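Local atomic coordinates of uridylate-specific endoribonuclease nsp11 (Prrsv 16244b, PDB entry 5EYI), a protein that probably cleaves RNA at uridylates, degrading the 5'-polyuridines formed during viral replication and so preventing activation of host double-stranded RNA sensors. Residues G3-L8 against A54-I59; P9-N14 against M204-E209; R64-A69 against T103-G108; A69-G74 against V84-L89; P75-G80 against I110-R115. The protein carries 1 engineered substitution. All blocks are in the same frame, centred on the assembly; numbering follows the deposited sequence.

From the N terminus, residues 3-8 meet the end of strand 51-55 in contact 1, closing a loop within the N-terminal domain. Contact 2 begins directly afterwards, on helix 9-14, but closes only at the hairpin turn 204-209 of the NendoU domain. It therefore crosses contact 1 and encloses the other three. Contact 3 joins strand 64-67 to loop 103-108 of the NendoU part, and contact 4, which shares A69 with it, is nested inside. Contact 5 crosses both, running from strand 76-78 to helix 109-112. Contacts 1 and 4 stay within the N-terminal domain, whereas contacts 2, 3 and 5 tie that domain to the endonuclease part.

Contact 1: residues G3-L8 against A54-I59; sequences GSSSPL and ASLRPI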
# COMPACT_ATOMS: atom_id res chain seq x y z
N GLY A 3 21.88 14.22 -31.02
CA GLY A 3 22.28 15.33 -30.15
C GLY A 3 21.95 15.07 -28.69
O GLY A 3 22.04 13.93 -28.21
N SER A 4 21.60 16.14 -27.97
CA SER A 4 21.37 16.02 -26.54
C SER A 4 19.99 15.45 -26.30
O SER A 4 18.99 15.90 -26.85
CB SER A 4 21.55 17.34 -25.77
OG SER A 4 22.90 17.50 -25.37
N SER A 5 19.97 14.41 -25.49
CA SER A 5 18.76 13.82 -25.01
C SER A 5 18.13 14.78 -24.01
O SER A 5 18.81 15.59 -23.37
CB SER A 5 19.07 12.47 -24.39
OG SER A 5 20.35 12.51 -23.81
N SER A 6 16.81 14.71 -23.89
CA SER A 6 16.05 15.60 -23.03
C SER A 6 14.90 14.81 -22.41
O SER A 6 14.53 13.76 -22.94
CB SER A 6 15.52 16.79 -23.83
OG SER A 6 15.03 16.39 -25.10
N PRO A 7 14.35 15.31 -21.29
CA PRO A 7 13.30 14.58 -20.61
C PRO A 7 12.01 14.53 -21.38
O PRO A 7 11.72 15.43 -22.20
CB PRO A 7 13.10 15.36 -19.30
CG PRO A 7 13.61 16.72 -19.59
CD PRO A 7 14.76 16.51 -20.52
N LEU A 8 11.24 13.48 -21.10
CA LEU A 8 9.83 13.44 -21.49
C LEU A 8 9.14 14.62 -20.79
O LEU A 8 9.54 14.99 -19.69
CB LEU A 8 9.19 12.11 -21.07
CG LEU A 8 9.79 10.84 -21.71
CD1 LEU A 8 9.25 9.60 -21.02
CD2 LEU A 8 9.50 10.80 -23.19
N ALA A 54 19.07 19.90 -19.08
CA ALA A 54 19.22 18.52 -19.52
C ALA A 54 20.50 18.38 -20.33
O ALA A 54 20.70 19.10 -21.32
CB ALA A 54 18.04 18.13 -20.39
N SER A 55 21.38 17.47 -19.93
CA SER A 55 22.68 17.35 -20.58
C SER A 55 23.08 15.90 -20.73
O SER A 55 22.69 15.05 -19.93
CB SER A 55 23.75 18.09 -19.78
OG SER A 55 23.86 17.57 -18.47
N LEU A 56 23.89 15.65 -21.74
CA LEU A 56 24.35 14.30 -22.01
C LEU A 56 25.41 13.86 -21.01
O LEU A 56 25.56 12.66 -20.75
CB LEU A 56 24.90 14.23 -23.44
CG LEU A 56 25.09 12.83 -23.99
CD1 LEU A 56 23.78 12.03 -23.92
CD2 LEU A 56 25.58 12.95 -25.42
N ARG A 57 26.12 14.82 -20.44
CA ARG A 57 27.18 14.58 -19.46
C ARG A 57 26.92 15.44 -18.24
O ARG A 57 26.27 16.48 -18.36
CB ARG A 57 28.54 14.97 -20.06
CG ARG A 57 28.86 14.30 -21.38
CD ARG A 57 30.20 14.78 -21.91
NE ARG A 57 31.32 14.22 -21.16
CZ ARG A 57 32.61 14.44 -21.43
NH1 ARG A 57 32.98 15.23 -22.43
NH2 ARG A 57 33.54 13.87 -20.67
N PRO A 58 27.46 15.05 -17.07
CA PRO A 58 27.23 15.86 -15.87
C PRO A 58 27.85 17.25 -16.00
O PRO A 58 28.92 17.37 -16.59
CB PRO A 58 27.90 15.07 -14.74
CG PRO A 58 28.45 13.82 -15.33
CD PRO A 58 28.39 13.93 -16.83
N ILE A 59 27.16 18.27 -15.49
CA ILE A 59 27.66 19.66 -15.53
C ILE A 59 27.94 20.26 -14.15
O ILE A 59 28.45 21.36 -14.07
CB ILE A 59 26.72 20.59 -16.33
CG1 ILE A 59 25.35 20.74 -15.65
CG2 ILE A 59 26.56 20.08 -17.75
CD1 ILE A 59 24.46 21.77 -16.33
O HOH W 1 24.40 17.87 -23.49
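The methyl group of A54 packs against P7 in a small, largely buried contact inside the N-terminal domain, where the start of the chain passes the end of strand 51-55. The two backbones run in roughly opposed directions, 134° apart, with S6 CA and A54 CA separated by 5.6 Å, and the contact is carried mainly by side chains. A54 points its CB at the other segment, and A54 CB lies 3.7 Å from P7 CD. The same methyl, A54 CB, is 4.0 Å from the carbonyl oxygen S5 O, so it touches both the proline ring and the main chain before it.

Toward the N terminus of segment 3-8, L56 reaches across to S5. With CG placed opposite the backbone N (chi1 -165°), L56 CD1 comes to 3.5 Å from S5 OG. S5 OG itself is hydrogen-bonded to S86 O, so the leucine methyl merely rests against it. S5 and L56 both belong to the pocket that holds a molecule of 2-(2-methoxyethoxy)ethanol, probably from the crystallisation liquor. At the outer end a water accepts from L56 N at 2.9 Å, but its link to S4 OG is too short to be trusted as a bridge.

Strand 85-93 lies beside both segments, bonding to S55 through Y88 and touching P7 with Y87, while S6 pairs with M72 of strand 71-73.

Contact 2: residues P9-N14 against M204-E209; sequences PKVAHN and MLDFKE
The side-chain amide nitrogen of N14, ND2, is held by two acceptors: D206 O across the contact and the hydroxyl of S161. The bond from N14 ND2 to D206 O measures 2.9 Å with an N-H...O angle of 160°. The oxygen lies in the plane of the N14 amide, but ND2 itself sits 43° above the carbonyl plane of D206, so the carbonyl is approached from over its plane and not along a lone pair. The other end of the amide, N14 OD1, rests 3.3 Å from K208 CE, because the lysine chain bends at both chi2 (89°) and chi3 and crosses the asparagine at about a right angle.

D206 and F207 are the two central residues of a type I' turn, both with positive phi, which closes the beta hairpin between strands 198-205 and 208-215. Helix 9-14 of the N-terminal domain thus packs on a hairpin tip of the NendoU domain. V11 straddles this tip with its two methyls: V11 CG2 lies 3.6 Å from D206 OD1, and V11 CG1 meets the edge of the F207 ring, 3.9 Å from F207 CD2.

K10 lays its extended chain beside the D206 carboxylate, K10 CE 3.5 Å from D206 OD2. Its NZ goes past to a salt bridge with E111, and D206 OD2 is hydrogen-bonded to the hydroxyls of S106 and S161. The positive charge nearby would probably steady the ionised form of D206. A water donates to F207 O of the turn at 2.7 Å and, over a longer 3.3 Å, to N14 O.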
# COMPACT_ATOMS: atom_id res chain seq x y z
N PRO A 9 8.12 15.23 -21.43
CA PRO A 9 7.55 16.46 -20.83
C PRO A 9 7.16 16.35 -19.35
O PRO A 9 7.49 17.24 -18.56
CB PRO A 9 6.34 16.76 -21.71
CG PRO A 9 6.73 16.21 -23.05
CD PRO A 9 7.59 15.01 -22.79
N LYS A 10 6.52 15.25 -18.98
CA LYS A 10 6.06 15.02 -17.61
C LYS A 10 7.13 15.12 -16.52
O LYS A 10 6.83 15.56 -15.42
CB LYS A 10 5.34 13.68 -17.51
CG LYS A 10 6.20 12.45 -17.81
CD LYS A 10 5.32 11.26 -18.10
CE LYS A 10 6.16 10.08 -18.56
NZ LYS A 10 5.29 8.93 -18.92
N VAL A 11 8.37 14.70 -16.83
CA VAL A 11 9.48 14.77 -15.86
C VAL A 11 9.74 16.23 -15.48
O VAL A 11 9.82 16.56 -14.29
CB VAL A 11 10.77 14.12 -16.42
CG1 VAL A 11 12.01 14.56 -15.65
CG2 VAL A 11 10.66 12.61 -16.40
N ALA A 12 9.89 17.08 -16.49
CA ALA A 12 10.11 18.51 -16.27
C ALA A 12 8.90 19.15 -15.59
O ALA A 12 9.08 19.93 -14.66
CB ALA A 12 10.43 19.22 -17.58
N HIS A 13 7.69 18.81 -16.05
CA HIS A 13 6.46 19.37 -15.45
C HIS A 13 6.41 19.08 -13.95
O HIS A 13 6.15 19.98 -13.15
CB HIS A 13 5.20 18.81 -16.10
CG HIS A 13 5.04 19.13 -17.55
ND1 HIS A 13 5.74 20.14 -18.18
CD2 HIS A 13 4.23 18.59 -18.49
CE1 HIS A 13 5.39 20.18 -19.46
NE2 HIS A 13 4.46 19.26 -19.66
N ASN A 14 6.72 17.84 -13.58
CA ASN A 14 6.73 17.45 -12.16
C ASN A 14 7.72 18.24 -11.30
O ASN A 14 7.54 18.32 -10.10
CB ASN A 14 6.98 15.94 -12.02
CG ASN A 14 5.87 15.09 -12.64
OD1 ASN A 14 4.75 15.56 -12.82
ND2 ASN A 14 6.18 13.86 -12.97
N MET A 204 9.18 8.51 -5.40
CA MET A 204 9.00 9.40 -6.52
C MET A 204 9.06 8.63 -7.83
O MET A 204 9.84 7.67 -7.97
CB MET A 204 10.02 10.53 -6.48
CG MET A 204 9.65 11.63 -5.49
SD MET A 204 10.82 12.99 -5.61
CE MET A 204 9.77 14.40 -5.26
N LEU A 205 8.20 9.05 -8.77
CA LEU A 205 8.18 8.57 -10.14
C LEU A 205 8.19 9.80 -11.02
O LEU A 205 7.28 10.64 -10.93
CB LEU A 205 6.93 7.74 -10.39
CG LEU A 205 6.57 7.35 -11.82
CD1 LEU A 205 7.74 6.73 -12.58
CD2 LEU A 205 5.41 6.37 -11.78
N ASP A 206 9.24 9.94 -11.85
CA ASP A 206 9.46 11.15 -12.66
C ASP A 206 9.47 12.42 -11.79
O ASP A 206 8.95 13.45 -12.20
CB ASP A 206 8.40 11.27 -13.78
CG ASP A 206 8.39 10.07 -14.72
OD1 ASP A 206 9.47 9.50 -14.98
OD2 ASP A 206 7.30 9.71 -15.23
N PHE A 207 10.05 12.32 -10.60
CA PHE A 207 10.05 13.39 -9.58
C PHE A 207 8.68 13.81 -9.03
O PHE A 207 8.56 14.87 -8.44
CB PHE A 207 10.81 14.64 -10.08
CG PHE A 207 12.23 14.36 -10.50
CD1 PHE A 207 13.22 14.15 -9.54
CD2 PHE A 207 12.58 14.32 -11.84
CE1 PHE A 207 14.53 13.90 -9.91
CE2 PHE A 207 13.89 14.07 -12.22
CZ PHE A 207 14.87 13.87 -11.25
N LYS A 208 7.66 12.97 -9.17
CA LYS A 208 6.35 13.24 -8.61
C LYS A 208 6.19 12.31 -7.41
O LYS A 208 6.43 11.11 -7.52
CB LYS A 208 5.27 12.98 -9.66
CG LYS A 208 3.84 12.88 -9.17
CD LYS A 208 3.14 14.21 -9.12
CE LYS A 208 2.59 14.60 -10.49
NZ LYS A 208 1.35 13.86 -10.84
N GLU A 209 5.78 12.87 -6.28
CA GLU A 209 5.50 12.08 -5.08
C GLU A 209 4.32 11.15 -5.32
O GLU A 209 3.24 11.61 -5.68
CB GLU A 209 5.20 12.98 -3.88
CG GLU A 209 6.41 13.71 -3.32
CD GLU A 209 7.35 12.84 -2.50
OE1 GLU A 209 8.37 13.39 -2.03
OE2 GLU A 209 7.09 11.62 -2.31
O HOH W 2 9.12 17.30 -7.42

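Contact 3: residues R64-A69 against T103-G108; sequences RACIGA and TVFSTG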
# COMPACT_ATOMS: atom_id res chain seq x y z
N ARG A 64 21.97 15.08 -11.70
CA ARG A 64 21.34 13.81 -11.37
C ARG A 64 21.30 12.99 -12.66
O ARG A 64 20.72 13.44 -13.66
CB ARG A 64 19.92 14.07 -10.84
CG ARG A 64 18.96 12.89 -10.82
CD ARG A 64 19.34 11.87 -9.77
NE ARG A 64 19.25 12.44 -8.44
CZ ARG A 64 19.81 11.92 -7.35
NH1 ARG A 64 20.48 10.77 -7.42
NH2 ARG A 64 19.68 12.54 -6.19
N ALA A 65 21.91 11.81 -12.62
CA ALA A 65 21.84 10.85 -13.72
C ALA A 65 20.44 10.24 -13.79
O ALA A 65 19.97 9.65 -12.82
CB ALA A 65 22.87 9.75 -13.51
N CYS A 66 19.77 10.40 -14.93
CA CYS A 66 18.43 9.85 -15.12
C CYS A 66 18.52 8.52 -15.86
O CYS A 66 18.53 8.48 -17.10
CB CYS A 66 17.54 10.86 -15.82
SG CYS A 66 17.43 12.39 -14.87
N ILE A 67 18.58 7.45 -15.08
CA ILE A 67 18.92 6.11 -15.58
C ILE A 67 17.69 5.36 -16.05
O ILE A 67 16.73 5.21 -15.30
CB ILE A 67 19.64 5.29 -14.49
CG1 ILE A 67 20.92 6.01 -14.02
CG2 ILE A 67 19.99 3.90 -15.01
CD1 ILE A 67 21.50 5.52 -12.70
N GLY A 68 17.73 4.86 -17.28
CA GLY A 68 16.63 4.08 -17.85
C GLY A 68 15.37 4.85 -18.20
O GLY A 68 14.32 4.25 -18.43
N ALA A 69 15.47 6.18 -18.28
CA ALA A 69 14.31 7.01 -18.52
C ALA A 69 14.07 7.11 -20.02
O ALA A 69 15.01 7.13 -20.81
CB ALA A 69 14.53 8.39 -17.94
N THR A 103 14.52 9.29 -7.63
CA THR A 103 13.25 8.91 -8.27
C THR A 103 13.42 7.73 -9.21
O THR A 103 14.51 7.50 -9.70
CB THR A 103 12.63 10.11 -9.05
OG1 THR A 103 11.34 9.74 -9.56
CG2 THR A 103 13.50 10.53 -10.22
N VAL A 104 12.34 6.99 -9.44
CA VAL A 104 12.29 6.08 -10.58
C VAL A 104 11.75 6.86 -11.78
O VAL A 104 11.15 7.94 -11.62
CB VAL A 104 11.49 4.77 -10.30
CG1 VAL A 104 12.03 4.08 -9.05
CG2 VAL A 104 10.00 5.00 -10.13
N PHE A 105 11.97 6.31 -12.97
CA PHE A 105 11.64 7.00 -14.21
C PHE A 105 10.71 6.18 -15.09
O PHE A 105 10.83 4.97 -15.17
CB PHE A 105 12.92 7.36 -14.97
CG PHE A 105 13.69 8.48 -14.34
CD1 PHE A 105 13.30 9.79 -14.55
CD2 PHE A 105 14.78 8.23 -13.51
CE1 PHE A 105 13.99 10.84 -13.96
CE2 PHE A 105 15.46 9.27 -12.92
CZ PHE A 105 15.08 10.58 -13.14
N SER A 106 9.77 6.86 -15.74
CA SER A 106 9.00 6.26 -16.82
C SER A 106 9.93 5.99 -17.99
O SER A 106 10.90 6.72 -18.21
CB SER A 106 7.88 7.20 -17.26
OG SER A 106 6.90 7.32 -16.26
N THR A 107 9.62 4.96 -18.76
CA THR A 107 10.54 4.41 -19.76
C THR A 107 10.33 4.92 -21.18
O THR A 107 11.08 4.54 -22.08
CB THR A 107 10.43 2.89 -19.78
OG1 THR A 107 9.06 2.52 -20.02
CG2 THR A 107 10.89 2.32 -18.47
N GLY A 108 9.31 5.76 -21.39
CA GLY A 108 8.97 6.24 -22.73
C GLY A 108 8.03 5.34 -23.51
O GLY A 108 7.63 5.69 -24.63
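F105 extends its side chain across to A69 and C66, and every part of it finds a neighbour. F105 CB lies against the methyl of A69, 3.5 Å from A69 CB, and F105 CG stays within 3.7 Å of the same atom. With CG opposite the carbonyl carbon (chi1 -73°), the ring then runs alongside strand 64-67. F105 CD2 passes 4.0 Å from I67 O, and F105 CE2 comes to 3.7 Å from C66 CA. At the tip, F105 CZ is 3.4 Å from C66 SG.

C66 covers one face of the ring near its rim. C66 CB makes a CH-pi contact 4.0 Å from the centroid of the F105 ring, only 25° off the normal, whereas SG stands obliquely to the ring in a sulfur-aromatic contact. The strand that carries C66 belongs to the mixed sheet of the N-terminal domain and pairs with strand 85-93. Segment 103-108, by contrast, is an irregular part of the NendoU domain, running up to G108, the N-cap of helix 109-112. F105 thus packs its ring against C66 of the sheet, and F207 of the 204-209 hairpin meets it with the ring planes at about 80°.

After F105 the two backbones converge. A69 CA makes a CA-H...O contact of 3.4 Å with S106 O, and T107 CG2 lies near G68 O while its hydroxyl binds D182 O.

Contact 4: residues A69-G74 against V84-L89; sequences AGYMVG and VVSYYL
S86, the residue whose backbone comes nearest to A69, leaves the extended conformation (phi/psi -82/-43°) and puts a kink in strand 85-93, consistent with a beta bulge opposite C66. From this kink its side chain faces the short loop A69-G70 that precedes strand 71-73. S86 OG donates to A69 O over 2.6 Å, lying in the carbonyl plane on a lone pair, while S86 CB packs 3.8 Å from Y71 CD2.

Y87, next along the strand, leans toward the same loop. Its CG is tucked in over its own backbone, flanked by N and C (chi1 52°), which brings the ring's edge against the other segment. Y71 CB meets Y87 CD1 of that edge at 3.8 Å, and G70 O lies close to the ring plane, 3.6 Å from Y87 CE1. The phenol oxygen Y87 OH is 2.6 Å from a water, which donates to G70 O and so bridges ring and loop.

Y71 points its own hydroxyl to a bound 2-(2-methoxyethoxy)ethanol, probably a crystallisation additive, with which it hydrogen-bonds. Y71 and S86 thus form part of a small pocket at the junction of two sheets of the N-terminal domain, completed by S5, L56, V73, V84 and V85.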
# COMPACT_ATOMS: atom_id res chain seq x y z
N ALA A 69 15.47 6.18 -18.28
CA ALA A 69 14.31 7.01 -18.52
C ALA A 69 14.07 7.11 -20.02
O ALA A 69 15.01 7.13 -20.81
CB ALA A 69 14.53 8.39 -17.94
N GLY A 70 12.80 7.20 -20.40
CA GLY A 70 12.47 7.59 -21.77
C GLY A 70 13.02 8.99 -22.00
O GLY A 70 13.22 9.75 -21.06
N TYR A 71 13.29 9.31 -23.25
CA TYR A 71 13.91 10.60 -23.57
C TYR A 71 13.61 11.00 -24.98
O TYR A 71 13.15 10.18 -25.78
CB TYR A 71 15.43 10.55 -23.32
CG TYR A 71 16.20 9.61 -24.23
CD1 TYR A 71 16.83 10.08 -25.38
CD2 TYR A 71 16.30 8.25 -23.94
CE1 TYR A 71 17.54 9.23 -26.22
CE2 TYR A 71 17.00 7.38 -24.78
CZ TYR A 71 17.62 7.88 -25.91
OH TYR A 71 18.32 7.04 -26.75
N MET A 72 13.89 12.26 -25.28
CA MET A 72 13.69 12.81 -26.60
C MET A 72 14.97 13.42 -27.16
O MET A 72 15.80 13.97 -26.41
CB MET A 72 12.58 13.87 -26.57
CG MET A 72 11.25 13.29 -26.13
SD MET A 72 9.83 14.39 -26.33
CE MET A 72 9.77 14.63 -28.10
N VAL A 73 15.14 13.28 -28.47
CA VAL A 73 16.14 14.02 -29.22
C VAL A 73 15.36 14.65 -30.35
O VAL A 73 14.86 13.95 -31.23
CB VAL A 73 17.26 13.12 -29.78
CG1 VAL A 73 18.28 13.96 -30.56
CG2 VAL A 73 17.93 12.34 -28.65
N GLY A 74 15.21 15.97 -30.30
CA GLY A 74 14.32 16.66 -31.22
C GLY A 74 12.90 16.18 -30.97
O GLY A 74 12.53 15.94 -29.81
N VAL A 84 21.33 2.28 -18.17
CA VAL A 84 22.05 3.25 -18.98
C VAL A 84 21.48 4.64 -18.70
O VAL A 84 20.26 4.81 -18.64
CB VAL A 84 21.91 2.96 -20.48
CG1 VAL A 84 22.72 3.95 -21.30
CG2 VAL A 84 22.32 1.52 -20.81
N VAL A 85 22.36 5.62 -18.55
CA VAL A 85 21.96 7.01 -18.31
C VAL A 85 21.36 7.58 -19.59
O VAL A 85 22.01 7.57 -20.63
CB VAL A 85 23.17 7.89 -17.90
CG1 VAL A 85 22.76 9.36 -17.75
CG2 VAL A 85 23.80 7.38 -16.61
N SER A 86 20.12 8.06 -19.51
CA SER A 86 19.45 8.66 -20.67
C SER A 86 19.89 10.11 -20.85
O SER A 86 20.15 10.56 -21.96
CB SER A 86 17.93 8.57 -20.54
OG SER A 86 17.55 7.23 -20.30
N TYR A 87 19.95 10.83 -19.73
CA TYR A 87 20.40 12.24 -19.69
C TYR A 87 20.67 12.60 -18.23
O TYR A 87 20.29 11.85 -17.33
CB TYR A 87 19.33 13.19 -20.29
CG TYR A 87 17.95 13.00 -19.69
CD1 TYR A 87 17.04 12.12 -20.26
CD2 TYR A 87 17.57 13.66 -18.52
CE1 TYR A 87 15.79 11.91 -19.70
CE2 TYR A 87 16.31 13.45 -17.95
CZ TYR A 87 15.43 12.58 -18.55
OH TYR A 87 14.19 12.36 -17.98
N TYR A 88 21.34 13.72 -18.00
CA TYR A 88 21.52 14.31 -16.67
C TYR A 88 20.59 15.50 -16.54
O TYR A 88 20.34 16.19 -17.52
CB TYR A 88 22.96 14.78 -16.46
CG TYR A 88 23.92 13.64 -16.28
CD1 TYR A 88 24.49 13.01 -17.37
CD2 TYR A 88 24.24 13.18 -15.00
CE1 TYR A 88 25.35 11.95 -17.21
CE2 TYR A 88 25.10 12.11 -14.83
CZ TYR A 88 25.65 11.50 -15.94
OH TYR A 88 26.50 10.44 -15.78
N LEU A 89 20.10 15.74 -15.33
CA LEU A 89 19.34 16.94 -15.01
C LEU A 89 20.04 17.74 -13.94
O LEU A 89 20.49 17.19 -12.94
CB LEU A 89 17.92 16.59 -14.52
CG LEU A 89 16.90 16.15 -15.58
CD1 LEU A 89 15.56 15.95 -14.90
CD2 LEU A 89 16.78 17.14 -16.72
O HOH W 3 12.18 11.37 -19.26

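Contact 5: residues P75-G80 against I110-R115; sequences PSVFLG and IEVDCR
V77 and L79 pack on V112 just where helix 109-112 ends in a Schellman motif. Its C-prime residue, D113, takes up positive phi, with D113 N bonded to I110 O and C114 N turned back to R109 O. The contact joins strand 76-78, the outer strand of a three-stranded antiparallel sheet in the N-terminal domain, to the first helix of the NendoU part, near the surface.

Polar groups of segment 110-115 are engaged away from the interface. The carboxylate of E111 turns to K10, so only its CB joins the apolar contact. In the chain just after the helix end, R115 holds D113 side-on, R115 NE and R115 NH2 both donating to the single oxygen D113 OD1, at 2.9 Å and 3.0 Å respectively.

The contacts across are apolar. V77 CG1 reaches E111 CB at 4.0 Å, the two side chains crossing at about a right angle. L8 adds to the same apolar patch by packing on V77 and E111. One branch of L79, CD2, approaches the sulfur of C114, with L79 CD2 and C114 SG 4.1 Å apart, so this leucine spans the helix end from V112 to the residue after D113. V112 divides its two methyls between two partners: V112 CG1, opposite the carbonyl carbon (chi1 -52°), lies 3.5 Å from V77 CG1, and V112 CG2 lies 3.4 Å from L79 CD1, tighter than usual for two methyl carbons.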
# COMPACT_ATOMS: atom_id res chain seq x y z
N PRO A 75 12.12 15.99 -32.04
CA PRO A 75 10.74 15.54 -31.86
C PRO A 75 10.57 14.03 -31.63
O PRO A 75 9.45 13.58 -31.40
CB PRO A 75 10.07 15.98 -33.16
CG PRO A 75 11.15 15.87 -34.17
CD PRO A 75 12.45 16.16 -33.47
N SER A 76 11.66 13.25 -31.68
CA SER A 76 11.58 11.80 -31.51
C SER A 76 11.73 11.38 -30.06
O SER A 76 12.57 11.92 -29.33
CB SER A 76 12.65 11.11 -32.34
OG SER A 76 12.53 11.46 -33.71
N VAL A 77 10.91 10.42 -29.66
CA VAL A 77 10.92 9.83 -28.34
C VAL A 77 11.64 8.49 -28.44
O VAL A 77 11.38 7.70 -29.36
CB VAL A 77 9.49 9.59 -27.82
CG1 VAL A 77 9.51 8.95 -26.44
CG2 VAL A 77 8.70 10.89 -27.79
N PHE A 78 12.51 8.22 -27.47
CA PHE A 78 13.22 6.95 -27.40
C PHE A 78 12.97 6.29 -26.06
O PHE A 78 12.81 6.96 -25.03
CB PHE A 78 14.72 7.17 -27.62
CG PHE A 78 15.03 7.77 -28.96
CD1 PHE A 78 15.05 9.15 -29.12
CD2 PHE A 78 15.25 6.96 -30.07
CE1 PHE A 78 15.31 9.72 -30.36
CE2 PHE A 78 15.51 7.52 -31.32
CZ PHE A 78 15.54 8.90 -31.47
N LEU A 79 12.92 4.96 -26.09
CA LEU A 79 12.84 4.14 -24.89
C LEU A 79 14.11 4.26 -24.06
O LEU A 79 15.20 4.35 -24.61
CB LEU A 79 12.61 2.67 -25.26
CG LEU A 79 11.18 2.13 -25.42
CD1 LEU A 79 10.14 3.20 -25.72
CD2 LEU A 79 11.12 1.02 -26.45
N GLY A 80 13.95 4.24 -22.75
CA GLY A 80 15.07 4.11 -21.85
C GLY A 80 15.60 2.68 -21.89
O GLY A 80 14.86 1.73 -22.17
N ILE A 110 4.85 4.45 -22.95
CA ILE A 110 3.55 5.08 -23.16
C ILE A 110 3.59 6.07 -24.34
O ILE A 110 2.73 6.02 -25.21
CB ILE A 110 3.03 5.74 -21.86
CG1 ILE A 110 2.59 4.65 -20.87
CG2 ILE A 110 1.85 6.67 -22.13
CD1 ILE A 110 2.55 5.12 -19.43
N GLU A 111 4.62 6.92 -24.40
CA GLU A 111 4.66 7.98 -25.41
C GLU A 111 4.82 7.41 -26.82
O GLU A 111 4.20 7.92 -27.74
CB GLU A 111 5.75 9.01 -25.11
CG GLU A 111 5.41 9.98 -23.97
CD GLU A 111 5.57 9.37 -22.58
OE1 GLU A 111 6.01 8.20 -22.47
OE2 GLU A 111 5.25 10.07 -21.60
N VAL A 112 5.62 6.36 -26.98
CA VAL A 112 5.76 5.72 -28.31
C VAL A 112 4.77 4.59 -28.56
O VAL A 112 4.73 4.07 -29.66
CB VAL A 112 7.20 5.21 -28.60
CG1 VAL A 112 8.19 6.33 -28.38
CG2 VAL A 112 7.57 4.00 -27.78
N ASP A 113 3.97 4.24 -27.55
CA ASP A 113 3.01 3.13 -27.60
C ASP A 113 3.66 1.76 -27.81
O ASP A 113 3.12 0.90 -28.50
CB ASP A 113 1.91 3.39 -28.66
CG ASP A 113 0.64 2.59 -28.40
OD1 ASP A 113 0.31 2.31 -27.23
OD2 ASP A 113 -0.03 2.24 -29.38
N CYS A 114 4.83 1.57 -27.21
CA CYS A 114 5.46 0.26 -27.19
C CYS A 114 4.99 -0.47 -25.95
O CYS A 114 5.25 -0.03 -24.83
CB CYS A 114 6.98 0.38 -27.17
SG CYS A 114 7.78 -1.24 -27.12
N ARG A 115 4.31 -1.61 -26.14
CA ARG A 115 3.76 -2.38 -25.02
C ARG A 115 4.49 -3.69 -24.77
O ARG A 115 3.92 -4.63 -24.24
CB ARG A 115 2.28 -2.61 -25.27
CG ARG A 115 1.59 -1.31 -25.64
CD ARG A 115 0.10 -1.39 -25.50
NE ARG A 115 -0.51 -0.11 -25.84
CZ ARG A 115 -1.78 0.20 -25.60
NH1 ARG A 115 -2.61 -0.66 -24.99
NH2 ARG A 115 -2.23 1.40 -25.96